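Local coordinates for probable AP endonuclease (African swine fever virus, PDB 6KI3), which cleaves the DNA backbone on the 5' side of abasic sites during repair, using three zinc ions, and also proofreads as a 3'-5' exonuclease, at residues H223-A228 and I274-L279. Residues are numbered along the deposited sequence; the frame is centred on the assembly and turned at random.
Sequences HLNDAA and ILERNL. With ZN (zinc ion), chain J; nucleotides of chain C.
Glu276 tilts its carboxylate over one face of the His223 imidazole, CD above the ring toward its rim and the planes 43° apart. His223 sits within strand 220-227, bridged in parallel to Ile274 of strand 272-275, and Glu276 follows directly on the end of that neighbouring strand in the TIM barrel of this endonuclease IV-type enzyme. His223 ND1 and Glu276 OE2 each reach the same zinc at 2.3 Å, and a phosphate oxygen of the abasic-site analogue, OP2 of 3DR1 in chain C, joins them; Glu147 and Asp184 complete the site. Gln48 hydrogen-bonds both His223 NE2 and Glu276 OE1. Beyond CG the Glu276 chain runs extended (chi2 -180°), which carries OE2 out to the zinc. There Asn225 acts as second shell: its ND2 donates to Glu276 OE2 at 2.7 Å, on the anti side of a nearly coplanar carboxylate, and also to Asp184. The other end of that amide, OD1, accepts from the Glu276 backbone N in its carbonyl plane and from Arg277 NH1 above it, so the amide's flip is fixed. A bend at chi2 (-59°) folds Arg277 back to Leu224, and Glu292 of helix 282-300 forms a salt bridge with Arg277 NH2. Arg277 NH2 also donates a hydrogen bond to a lone pair of Leu224 O, 2.8 Å away.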
loop_
_atom_site.group_PDB
_atom_site.type_symbol
_atom_site.label_atom_id
_atom_site.label_comp_id
_atom_site.label_asym_id
_atom_site.label_seq_id
_atom_site.Cartn_x
_atom_site.Cartn_y
_atom_site.Cartn_z
ATOM N N HIS A 223 4.266 -1.164 -0.025
ATOM C CA HIS A 223 4.217 -0.476 1.259
ATOM C C HIS A 223 5.586 -0.643 1.908
ATOM O O HIS A 223 5.929 -1.737 2.369
ATOM C CB HIS A 223 3.114 -1.041 2.152
ATOM C CG HIS A 223 1.729 -0.694 1.702
ATOM N ND1 HIS A 223 0.608 -1.328 2.194
ATOM C CD2 HIS A 223 1.282 0.225 0.815
ATOM C CE1 HIS A 223 -0.469 -0.817 1.626
ATOM N NE2 HIS A 223 -0.088 0.126 0.785
ATOM N N LEU A 224 6.372 0.433 1.929
ATOM C CA LEU A 224 7.732 0.395 2.470
ATOM C C LEU A 224 7.660 0.639 3.971
ATOM O O LEU A 224 7.702 1.776 4.442
ATOM C CB LEU A 224 8.620 1.421 1.777
ATOM C CG LEU A 224 8.827 1.239 0.273
ATOM C CD1 LEU A 224 9.911 2.178 -0.239
ATOM C CD2 LEU A 224 9.164 -0.208 -0.054
ATOM N N ASN A 225 7.559 -0.447 4.734
ATOM C CA ASN A 225 7.421 -0.374 6.182
ATOM C C ASN A 225 8.450 -1.274 6.846
ATOM O O ASN A 225 8.554 -2.459 6.510
ATOM C CB ASN A 225 6.015 -0.787 6.632
ATOM C CG ASN A 225 4.926 0.056 6.003
ATOM O OD1 ASN A 225 5.102 1.253 5.777
ATOM N ND2 ASN A 225 3.788 -0.567 5.719
ATOM N N ASP A 226 9.208 -0.711 7.780
ATOM C CA ASP A 226 9.966 -1.528 8.710
ATOM C C ASP A 226 9.018 -2.085 9.769
ATOM O O ASP A 226 7.893 -1.608 9.940
ATOM C CB ASP A 226 11.087 -0.712 9.356
ATOM C CG ASP A 226 12.265 -1.569 9.782
ATOM O OD1 ASP A 226 12.038 -2.692 10.275
ATOM O OD2 ASP A 226 13.419 -1.115 9.624
ATOM N N ALA A 227 9.474 -3.113 10.477
ATOM C CA ALA A 227 8.636 -3.812 11.440
ATOM C C ALA A 227 9.275 -3.762 12.819
ATOM O O ALA A 227 10.463 -4.066 12.970
ATOM C CB ALA A 227 8.402 -5.265 11.018
ATOM N N ALA A 228 8.484 -3.380 13.816
ATOM C CA ALA A 228 8.914 -3.409 15.212
ATOM C C ALA A 228 8.525 -4.727 15.874
ATOM O O ALA A 228 8.009 -4.765 16.990
ATOM C CB ALA A 228 8.329 -2.221 15.966
ATOM N N ILE A 274 4.536 3.406 -0.948
ATOM C CA ILE A 274 3.840 4.167 0.083
ATOM C C ILE A 274 4.430 3.807 1.439
ATOM O O ILE A 274 4.505 2.626 1.796
ATOM C CB ILE A 274 2.325 3.888 0.064
ATOM C CG1 ILE A 274 1.744 4.152 -1.327
ATOM C CG2 ILE A 274 1.619 4.731 1.113
ATOM C CD1 ILE A 274 1.739 5.609 -1.725
ATOM N N LEU A 275 4.845 4.825 2.189
ATOM C CA LEU A 275 5.261 4.650 3.576
ATOM C C LEU A 275 4.054 4.854 4.481
ATOM O O LEU A 275 3.333 5.847 4.349
ATOM C CB LEU A 275 6.374 5.632 3.951
ATOM C CG LEU A 275 7.787 5.425 3.394
ATOM C CD1 LEU A 275 7.882 5.781 1.914
ATOM C CD2 LEU A 275 8.794 6.230 4.203
ATOM N N GLU A 276 3.832 3.917 5.396
ATOM C CA GLU A 276 2.668 3.945 6.279
ATOM C C GLU A 276 3.148 4.167 7.712
ATOM O O GLU A 276 3.401 3.217 8.454
ATOM C CB GLU A 276 1.863 2.656 6.145
ATOM C CG GLU A 276 1.541 2.286 4.707
ATOM C CD GLU A 276 0.736 1.006 4.602
ATOM O OE1 GLU A 276 -0.501 1.087 4.444
ATOM O OE2 GLU A 276 1.343 -0.083 4.685
ATOM N N ARG A 277 3.196 5.412 8.115
ATOM C CA ARG A 277 3.614 5.747 9.441
ATOM C C ARG A 277 2.532 6.366 10.244
ATOM O O ARG A 277 1.895 7.243 9.803
ATOM C CB ARG A 277 4.741 6.743 9.432
ATOM C CG ARG A 277 6.041 6.266 8.899
ATOM C CD ARG A 277 6.658 5.102 9.601
ATOM N NE ARG A 277 7.521 4.569 8.602
ATOM C CZ ARG A 277 7.168 3.658 7.733
ATOM N NH1 ARG A 277 6.014 3.081 7.798
ATOM N NH2 ARG A 277 8.003 3.294 6.832
ATOM N N ASN A 278 2.365 5.888 11.437
ATOM C CA ASN A 278 1.436 6.432 12.338
ATOM C C ASN A 278 2.219 6.929 13.533
ATOM O O ASN A 278 2.981 6.200 14.096
ATOM C CB ASN A 278 0.555 5.324 12.869
ATOM C CG ASN A 278 -0.587 4.964 11.965
ATOM O OD1 ASN A 278 -0.743 5.495 10.879
ATOM N ND2 ASN A 278 -1.409 4.036 12.428
ATOM N N LEU A 279 2.052 8.191 13.885
ATOM C CA LEU A 279 2.583 8.762 15.111
ATOM C C LEU A 279 1.479 9.578 15.771
ATOM O O LEU A 279 0.467 9.913 15.147
ATOM C CB LEU A 279 3.842 9.608 14.837
ATOM C CG LEU A 279 5.103 8.772 14.552
ATOM C CD1 LEU A 279 6.391 9.586 14.591
ATOM C CD2 LEU A 279 5.219 7.617 15.537
HETATM ZN ZN ZN J . -0.011 -1.898 4.375
ATOM O "O5'" 3DR C 1 -1.521 -0.495 7.540
ATOM P P 3DR C 1 -1.599 -2.072 7.235
ATOM O OP1 3DR C 1 -2.894 -2.230 6.477
ATOM O OP2 3DR C 1 -0.357 -2.329 6.418
ATOM O OP3 3DR C 1 -1.606 -2.718 8.599
ATOM C "C2'" 3DR C 1 -3.111 3.617 7.372
ATOM C "C5'" 3DR C 1 -2.677 0.242 7.931
ATOM C "C4'" 3DR C 1 -2.227 1.619 8.399
ATOM O "O4'" 3DR C 1 -1.263 2.132 7.478
ATOM C "C1'" 3DR C 1 -1.646 3.424 7.004
ATOM C "C3'" 3DR C 1 -3.379 2.606 8.468
ATOM O "O3'" 3DR C 1 -3.341 3.278 9.728
ATOM P P DC C 2 -4.310 2.822 10.926
ATOM O OP1 DC C 2 -3.700 3.299 12.187
ATOM O OP2 DC C 2 -4.618 1.385 10.746
ATOM O "O5'" DC C 2 -5.659 3.637 10.666
ATOM C "C5'" DC C 2 -5.678 5.047 10.829
ATOM C "C4'" DC C 2 -6.963 5.626 10.271
ATOM O "O4'" DC C 2 -8.091 5.148 11.050
ATOM C "C3'" DC C 2 -7.054 7.145 10.295
ATOM O "O3'" DC C 2 -7.813 7.584 9.177
ATOM C "C2'" DC C 2 -7.775 7.414 11.615
ATOM C "C1'" DC C 2 -8.731 6.229 11.699
ATOM N N1 DC C 2 -9.043 5.811 13.095
ATOM C C2 DC C 2 -10.330 5.363 13.415
ATOM O O2 DC C 2 -11.193 5.327 12.529
ATOM N N3 DC C 2 -10.594 4.980 14.688
ATOM C C4 DC C 2 -9.635 5.032 15.614
ATOM N N4 DC C 2 -9.943 4.644 16.857
ATOM C C5 DC C 2 -8.317 5.483 15.308
ATOM C C6 DC C 2 -8.068 5.858 14.049
#